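Local coordinates for microcin B17-processing protein McbD (PDB 6GRH) that is needed to process the inactive microcin B17 precursor McbA into the active peptide and belongs to the YcaO cyclodehydratase family, at residues K74-Y77 and E78-P82; S96-T99 and R100-I104; L262-S265 and Y266-H270. The protein carries 1 engineered substitution. All coordinates share one frame; numbering follows the deposited sequence. Where two conformers were deposited one is given.

Interaction 1: K74-Y77 and E78-P82; sequences KTLY and EMMPP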
loop_
_atom_site.group_PDB
_atom_site.type_symbol
_atom_site.label_atom_id
_atom_site.label_comp_id
_atom_site.label_asym_id
_atom_site.label_seq_id
_atom_site.Cartn_x
_atom_site.Cartn_y
_atom_site.Cartn_z
ATOM N N LYS E 74 -35.890 -36.680 -34.966
ATOM C CA LYS E 74 -37.308 -36.895 -35.237
ATOM C C LYS E 74 -37.688 -36.163 -36.514
ATOM O O LYS E 74 -37.009 -35.218 -36.919
ATOM C CB LYS E 74 -38.176 -36.346 -34.101
ATOM C CG LYS E 74 -37.892 -36.906 -32.714
ATOM C CD LYS E 74 -39.011 -36.528 -31.754
ATOM C CE LYS E 74 -38.679 -36.918 -30.327
ATOM N NZ LYS E 74 -39.542 -36.192 -29.352
ATOM N N THR E 75 -38.790 -36.594 -37.130
ATOM C CA THR E 75 -39.387 -35.869 -38.254
ATOM C C THR E 75 -40.122 -34.659 -37.689
ATOM O O THR E 75 -40.407 -34.593 -36.483
ATOM C CB THR E 75 -40.434 -36.708 -39.032
ATOM O OG1 THR E 75 -41.610 -36.876 -38.224
ATOM C CG2 THR E 75 -39.881 -38.062 -39.444
ATOM N N LEU E 76 -40.459 -33.722 -38.564
ATOM C CA LEU E 76 -41.171 -32.529 -38.148
ATOM C C LEU E 76 -42.492 -32.884 -37.443
ATOM O O LEU E 76 -42.774 -32.352 -36.367
ATOM C CB LEU E 76 -41.397 -31.585 -39.331
ATOM C CG LEU E 76 -40.166 -30.933 -39.967
ATOM C CD1 LEU E 76 -40.568 -30.057 -41.147
ATOM C CD2 LEU E 76 -39.354 -30.103 -38.968
ATOM N N TYR E 77 -43.261 -33.820 -38.009
ATOM C CA TYR E 77 -44.572 -34.199 -37.443
ATOM C C TYR E 77 -44.513 -35.088 -36.199
ATOM O O TYR E 77 -45.518 -35.229 -35.513
ATOM C CB TYR E 77 -45.477 -34.847 -38.514
ATOM C CG TYR E 77 -46.082 -33.856 -39.485
ATOM C CD1 TYR E 77 -45.342 -33.373 -40.564
ATOM C CD2 TYR E 77 -47.405 -33.409 -39.332
ATOM C CE1 TYR E 77 -45.881 -32.464 -41.453
ATOM C CE2 TYR E 77 -47.956 -32.496 -40.219
ATOM C CZ TYR E 77 -47.189 -32.032 -41.284
ATOM O OH TYR E 77 -47.715 -31.133 -42.183
ATOM N N GLU E 78 -43.369 -35.703 -35.919
ATOM C CA GLU E 78 -43.134 -36.378 -34.618
ATOM C C GLU E 78 -42.768 -35.372 -33.514
ATOM O O GLU E 78 -43.049 -35.586 -32.329
ATOM C CB GLU E 78 -42.020 -37.419 -34.745
ATOM C CG GLU E 78 -42.458 -38.674 -35.499
ATOM C CD GLU E 78 -41.335 -39.354 -36.253
ATOM O OE1 GLU E 78 -40.136 -39.108 -35.962
ATOM O OE2 GLU E 78 -41.665 -40.141 -37.168
ATOM N N MET E 79 -42.185 -34.260 -33.942
ATOM C CA MET E 79 -41.451 -33.324 -33.097
ATOM C C MET E 79 -42.337 -32.238 -32.479
ATOM O O MET E 79 -41.984 -31.673 -31.443
ATOM C CB MET E 79 -40.379 -32.703 -34.007
ATOM C CG MET E 79 -39.339 -31.813 -33.433
ATOM S SD MET E 79 -38.476 -30.897 -34.730
ATOM C CE MET E 79 -37.750 -32.232 -35.666
ATOM N N MET E 80 -43.451 -31.929 -33.130
ATOM C CA MET E 80 -44.308 -30.814 -32.753
ATOM C C MET E 80 -45.729 -31.075 -33.225
ATOM O O MET E 80 -45.953 -32.043 -33.954
ATOM C CB MET E 80 -43.769 -29.513 -33.374
ATOM C CG MET E 80 -43.790 -29.443 -34.899
ATOM S SD MET E 80 -42.856 -28.035 -35.559
ATOM C CE MET E 80 -41.163 -28.627 -35.454
ATOM N N PRO E 81 -46.697 -30.226 -32.813
ATOM C CA PRO E 81 -48.054 -30.311 -33.373
ATOM C C PRO E 81 -48.131 -30.102 -34.892
ATOM O O PRO E 81 -47.251 -29.475 -35.479
ATOM C CB PRO E 81 -48.808 -29.193 -32.637
ATOM C CG PRO E 81 -48.119 -29.096 -31.324
ATOM C CD PRO E 81 -46.665 -29.342 -31.629
ATOM N N PRO E 82 -49.207 -30.594 -35.524
ATOM C CA PRO E 82 -49.265 -30.642 -36.987
ATOM C C PRO E 82 -49.221 -29.297 -37.727
ATOM O O PRO E 82 -48.602 -29.225 -38.794
ATOM C CB PRO E 82 -50.588 -31.376 -37.274
ATOM C CG PRO E 82 -51.381 -31.253 -36.020
ATOM C CD PRO E 82 -50.386 -31.220 -34.904
#
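Thr75 and Glu78 exchange bonds at the start of the short helix 76-79, their side chains running obliquely past one another. Thr75 OG1 accepts from Glu78 N at 3.1 Å, and in return Glu78 OE1 accepts from Thr75 N at 3.1 Å. This reciprocal pair is a capping box with Thr75 as N-cap. Thr75 OG1 reaches its donor because it sits between the backbone N and the carbonyl carbon (chi1 71°), while the N-H of Thr75 points almost straight at Glu78 OE1 (174°) but meets it from above the carboxylate plane. Beside the box, Met79 bends at chi3 to lay its CE 3.3 Å from Lys74 O. The methyl CD2 of Leu76 lies 4.2 Å from Met79 CE and as far from Met80 CE. The Tyr77 ring comes near Pro82, its CE2 lying 3.6 Å from Pro82 O, with CB of Pro82 a little farther. Lys74, extended beyond CG, ends in a salt bridge with Glu123 on strand 121-125. A helix of barely one turn is thus tied at its N-terminus by two side-chain-to-backbone bonds, and the carboxylate of Glu78, close to that end, would probably be stabilised in its charged form.

Interaction 2: S96-T99 and R100-I104; sequences SSLT and RDEII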
loop_
_atom_site.group_PDB
_atom_site.type_symbol
_atom_site.label_atom_id
_atom_site.label_comp_id
_atom_site.label_asym_id
_atom_site.label_seq_id
_atom_site.Cartn_x
_atom_site.Cartn_y
_atom_site.Cartn_z
ATOM N N SER E 96 -34.299 -24.822 -49.460
ATOM C CA SER E 96 -33.562 -25.717 -50.373
ATOM C C SER E 96 -34.405 -26.014 -51.614
ATOM O O SER E 96 -35.563 -25.619 -51.698
ATOM C CB SER E 96 -33.205 -27.024 -49.662
ATOM O OG SER E 96 -34.339 -27.875 -49.524
ATOM N N SER E 97 -33.828 -26.738 -52.569
ATOM C CA SER E 97 -34.590 -27.246 -53.714
ATOM C C SER E 97 -35.255 -28.609 -53.427
ATOM O O SER E 97 -35.832 -29.205 -54.331
ATOM C CB SER E 97 -33.690 -27.342 -54.957
ATOM O OG SER E 97 -32.744 -28.402 -54.865
ATOM N N LEU E 98 -35.190 -29.104 -52.186
ATOM C CA LEU E 98 -35.705 -30.446 -51.879
ATOM C C LEU E 98 -37.236 -30.442 -51.809
ATOM O O LEU E 98 -37.850 -29.416 -51.507
ATOM C CB LEU E 98 -35.112 -30.970 -50.576
ATOM C CG LEU E 98 -33.582 -30.981 -50.523
ATOM C CD1 LEU E 98 -33.130 -31.348 -49.126
ATOM C CD2 LEU E 98 -32.977 -31.919 -51.558
ATOM N N THR E 99 -37.827 -31.600 -52.093
ATOM C CA THR E 99 -39.281 -31.757 -52.165
ATOM C C THR E 99 -39.907 -31.766 -50.763
ATOM O O THR E 99 -39.213 -32.003 -49.763
ATOM C CB THR E 99 -39.689 -33.057 -52.906
ATOM O OG1 THR E 99 -39.159 -34.199 -52.219
ATOM C CG2 THR E 99 -39.189 -33.049 -54.329
ATOM N N ARG E 100 -41.213 -31.501 -50.704
ATOM C CA ARG E 100 -41.975 -31.626 -49.456
ATOM C C ARG E 100 -41.906 -33.048 -48.902
ATOM O O ARG E 100 -41.853 -33.228 -47.679
ATOM C CB ARG E 100 -43.444 -31.236 -49.643
ATOM C CG ARG E 100 -43.660 -29.760 -49.861
ATOM C CD ARG E 100 -45.137 -29.400 -49.768
ATOM N NE ARG E 100 -45.340 -27.957 -49.924
ATOM C CZ ARG E 100 -45.300 -27.296 -51.087
ATOM N NH1 ARG E 100 -45.086 -27.925 -52.242
ATOM N NH2 ARG E 100 -45.493 -25.983 -51.103
ATOM N N ASP E 101 -41.897 -34.042 -49.803
ATOM C CA ASP E 101 -41.767 -35.453 -49.409
ATOM C C ASP E 101 -40.439 -35.678 -48.681
ATOM O O ASP E 101 -40.414 -36.310 -47.612
ATOM C CB ASP E 101 -41.872 -36.398 -50.622
ATOM C CG ASP E 101 -42.675 -37.678 -50.330
ATOM O OD1 ASP E 101 -42.731 -38.121 -49.158
ATOM O OD2 ASP E 101 -43.243 -38.252 -51.296
ATOM N N GLU E 102 -39.345 -35.149 -49.240
ATOM C CA GLU E 102 -38.045 -35.296 -48.594
ATOM C C GLU E 102 -38.016 -34.555 -47.259
ATOM O O GLU E 102 -37.467 -35.079 -46.307
ATOM C CB GLU E 102 -36.866 -34.861 -49.485
ATOM C CG GLU E 102 -35.507 -35.132 -48.813
ATOM C CD GLU E 102 -34.290 -35.085 -49.734
ATOM O OE1 GLU E 102 -34.442 -35.174 -50.975
ATOM O OE2 GLU E 102 -33.158 -34.974 -49.195
ATOM N N ILE E 103 -38.618 -33.365 -47.200
ATOM C CA ILE E 103 -38.667 -32.573 -45.964
ATOM C C ILE E 103 -39.466 -33.277 -44.868
ATOM O O ILE E 103 -39.008 -33.309 -43.725
ATOM C CB ILE E 103 -39.224 -31.149 -46.197
ATOM C CG1 ILE E 103 -38.248 -30.339 -47.051
ATOM C CG2 ILE E 103 -39.474 -30.437 -44.864
ATOM C CD1 ILE E 103 -38.856 -29.128 -47.711
ATOM N N ILE E 104 -40.641 -33.833 -45.186
ATOM C CA ILE E 104 -41.445 -34.429 -44.111
ATOM C C ILE E 104 -40.962 -35.798 -43.638
ATOM O O ILE E 104 -41.339 -36.211 -42.541
ATOM C CB ILE E 104 -42.978 -34.406 -44.354
ATOM C CG1 ILE E 104 -43.427 -35.372 -45.457
ATOM C CG2 ILE E 104 -43.452 -32.971 -44.604
ATOM C CD1 ILE E 104 -44.936 -35.455 -45.590
#
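Two hydrogen bonds from helix 100-105 converge on Thr99, the residue just before it. The hydroxyl OG1 of Thr99 accepts from Glu102 N at 3.1 Å with an N-H...O angle of 159°, and the carbonyl O of Thr99 accepts from Ile103 N at 3.0 Å, the donor tilted 19° from the carbonyl plane. With chi1 at 60°, Thr99 turns its hydroxyl toward the opening turn of the helix, where it supplies an acceptor for an amide that has no preceding helical carbonyl. A third bond lies within the loop: Ser96 OG accepts from Leu98 N at 3.1 Å, which closes an ST turn.

Thr99 is therefore the N-cap of helix 100-105, and the ST turn stands at the other end of the short connection from helix 82-95, so that Ser96 and Thr99, three residues apart, each hold a backbone amide by a hydroxyl.

The van der Waals contacts pair aliphatic carbons with oxygens. Leu98 brings both methyls against the carboxylate of Glu102, Leu98 CD2 lying 3.6 Å from Glu102 OE1 and CD1 3.6 Å from OE2; the two side chains cross at a slant. Phe142 touches both Leu98 and Glu102 from a neighbouring loop. Ile103 packs its CG1 branch against the backbone, CG1 being 3.3 Å from Thr99 O, and its side chain also reaches Phe92 and Phe93 of helix 82-95.

Among the charged groups, Arg100 has its partners on helix 82-95: NE makes a salt bridge to Glu90, and the residue forms a cation-pi contact with Phe93.

Interaction 3: L262-S265 and Y266-H270; sequences LWQS and YICLH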
loop_
_atom_site.group_PDB
_atom_site.type_symbol
_atom_site.label_atom_id
_atom_site.label_comp_id
_atom_site.label_asym_id
_atom_site.label_seq_id
_atom_site.Cartn_x
_atom_site.Cartn_y
_atom_site.Cartn_z
ATOM N N LEU E 262 -24.970 2.108 -32.785
ATOM C CA LEU E 262 -24.223 2.722 -33.879
ATOM C C LEU E 262 -22.771 3.044 -33.481
ATOM O O LEU E 262 -21.842 2.652 -34.162
ATOM C CB LEU E 262 -24.945 3.962 -34.410
ATOM C CG LEU E 262 -24.413 4.560 -35.720
ATOM C CD1 LEU E 262 -25.499 5.342 -36.472
ATOM C CD2 LEU E 262 -23.180 5.441 -35.490
ATOM N N TRP E 263 -22.590 3.757 -32.375
ATOM C CA TRP E 263 -21.254 4.085 -31.895
ATOM C C TRP E 263 -20.374 2.836 -31.720
ATOM O O TRP E 263 -19.209 2.814 -32.125
ATOM C CB TRP E 263 -21.339 4.841 -30.576
ATOM C CG TRP E 263 -19.996 5.202 -30.073
ATOM C CD1 TRP E 263 -19.225 6.231 -30.482
ATOM C CD2 TRP E 263 -19.250 4.491 -29.099
ATOM N NE1 TRP E 263 -18.024 6.214 -29.804
ATOM C CE2 TRP E 263 -18.021 5.156 -28.946
ATOM C CE3 TRP E 263 -19.505 3.345 -28.341
ATOM C CZ2 TRP E 263 -17.038 4.733 -28.046
ATOM C CZ3 TRP E 263 -18.525 2.906 -27.440
ATOM C CH2 TRP E 263 -17.305 3.605 -27.300
ATOM N N GLN E 264 -20.946 1.800 -31.119
ATOM C CA GLN E 264 -20.253 0.532 -30.983
ATOM C C GLN E 264 -19.773 -0.030 -32.325
ATOM O O GLN E 264 -18.612 -0.407 -32.448
ATOM C CB GLN E 264 -21.124 -0.488 -30.234
ATOM C CG GLN E 264 -20.331 -1.749 -29.928
ATOM C CD GLN E 264 -21.073 -2.801 -29.122
ATOM O OE1 GLN E 264 -20.443 -3.563 -28.389
ATOM N NE2 GLN E 264 -22.389 -2.883 -29.282
ATOM N N SER E 265 -20.636 -0.078 -33.342
ATOM C CA SER E 265 -20.209 -0.606 -34.650
ATOM C C SER E 265 -19.222 0.320 -35.302
ATOM O O SER E 265 -18.292 -0.126 -35.909
ATOM C CB SER E 265 -21.394 -0.805 -35.589
ATOM O OG SER E 265 -22.257 -1.770 -35.026
ATOM N N TYR E 266 -19.444 1.622 -35.171
ATOM C CA TYR E 266 -18.536 2.633 -35.725
ATOM C C TYR E 266 -17.131 2.456 -35.155
ATOM O O TYR E 266 -16.153 2.383 -35.915
ATOM C CB TYR E 266 -19.069 4.011 -35.362
ATOM C CG TYR E 266 -18.317 5.208 -35.869
ATOM C CD1 TYR E 266 -17.089 5.578 -35.329
ATOM C CD2 TYR E 266 -18.880 6.030 -36.822
ATOM C CE1 TYR E 266 -16.409 6.698 -35.782
ATOM C CE2 TYR E 266 -18.219 7.159 -37.274
ATOM C CZ TYR E 266 -16.985 7.487 -36.749
ATOM O OH TYR E 266 -16.332 8.603 -37.174
ATOM N N ILE E 267 -17.024 2.399 -33.826
ATOM C CA ILE E 267 -15.711 2.373 -33.204
ATOM C C ILE E 267 -14.978 1.032 -33.378
ATOM O O ILE E 267 -13.757 1.036 -33.564
ATOM C CB ILE E 267 -15.754 2.844 -31.725
ATOM C CG1 ILE E 267 -14.386 3.369 -31.311
ATOM C CG2 ILE E 267 -16.236 1.749 -30.791
ATOM C CD1 ILE E 267 -13.977 4.620 -32.049
ATOM N N CYS E 268 -15.702 -0.094 -33.354
ATOM C CA CYS E 268 -15.062 -1.403 -33.598
ATOM C C CYS E 268 -14.452 -1.476 -34.983
ATOM O O CYS E 268 -13.292 -1.854 -35.135
ATOM C CB CYS E 268 -16.028 -2.563 -33.382
ATOM S SG CYS E 268 -16.415 -2.756 -31.614
ATOM N N LEU E 269 -15.218 -1.081 -36.000
ATOM C CA LEU E 269 -14.666 -1.048 -37.349
ATOM C C LEU E 269 -13.560 0.001 -37.492
ATOM O O LEU E 269 -12.538 -0.276 -38.105
ATOM C CB LEU E 269 -15.754 -0.840 -38.395
ATOM C CG LEU E 269 -15.310 -0.874 -39.856
ATOM C CD1 LEU E 269 -14.405 -2.052 -40.195
ATOM C CD2 LEU E 269 -16.567 -0.908 -40.708
ATOM N N HIS E 270 -13.729 1.174 -36.888
ATOM C CA HIS E 270 -12.672 2.210 -36.917
ATOM C C HIS E 270 -11.348 1.670 -36.353
ATOM O O HIS E 270 -10.301 1.883 -36.952
ATOM C CB HIS E 270 -13.092 3.467 -36.134
ATOM C CG HIS E 270 -12.059 4.544 -36.129
ATOM N ND1 HIS E 270 -11.923 5.447 -37.159
ATOM C CD2 HIS E 270 -11.089 4.842 -35.233
ATOM C CE1 HIS E 270 -10.922 6.265 -36.890
ATOM N NE2 HIS E 270 -10.394 5.914 -35.729
#
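Trp263 and Ile267, one helical turn apart, lie side by side and point the same way, and the branch CG2 of Ile267 sits over one face of the indole. This is a CH-pi contact: CG2 is 4.0 Å from the centroid of the six-membered ring and only 7° off its normal. Trp263 CG lies opposite the backbone N (chi1 -179°), which carries the indole alongside its neighbour on the next turn. The same CG2 of Ile267 also lies 3.4 Å from Trp263 O. A looser apolar approach joins Leu262 CD2 to Tyr266 CB at 4.4 Å.

Backbone hydrogen bonds run in the regular i to i+4 pattern of an alpha-helix, here the middle of the long helix 251-275. Tyr266 N donates to Leu262 O at 2.8 Å and Ile267 N to Trp263 O at 2.8 Å. The next two steps are somewhat longer, Cys268 N to Gln264 O being 3.1 Å and Leu269 N to Ser265 O 3.2 Å.

The helix surface is shared between the chain's own fold and a partner protein. Leu262, Trp263 and Tyr266 all pack on helix 196-208, with Leu205 touching both Leu262 and Tyr266, while Ser242 of strand 241-248 meets Leu262, Ser265 and Tyr266. Tyr266 meets one chain of McbC, where its OH is hydrogen-bonded to Gly65 O of McbC and its ring stacks with Phe66 of that chain; Ile267 packs on the same Gly65. His270 NE2 is hydrogen-bonded to Glu5 of a second McbC chain.

Overall arrangement
The three contacts follow one another along the chain without overlap, all within the YcaO domain. Interactions 1 and 2 are neighbours, their centres about 15 Å apart: helix 82-95, which starts at the end of interaction 1, leads to interaction 2, and they touch directly where Leu76 CD1 meets Ile103 CG2 at 3.9 Å and Tyr77 packs on Ile104. Together they form one helical cluster, with interaction 1 also resting on strands 108-115 and 121-125. Interaction 3 lies across the chain's centre, its centre about 43 Å from that of interaction 1 and 42 Å from that of interaction 2. Interactions 1 and 2 thus touch no other chain of the assembly, whereas helix 251-275 forms part of the interface with McbC.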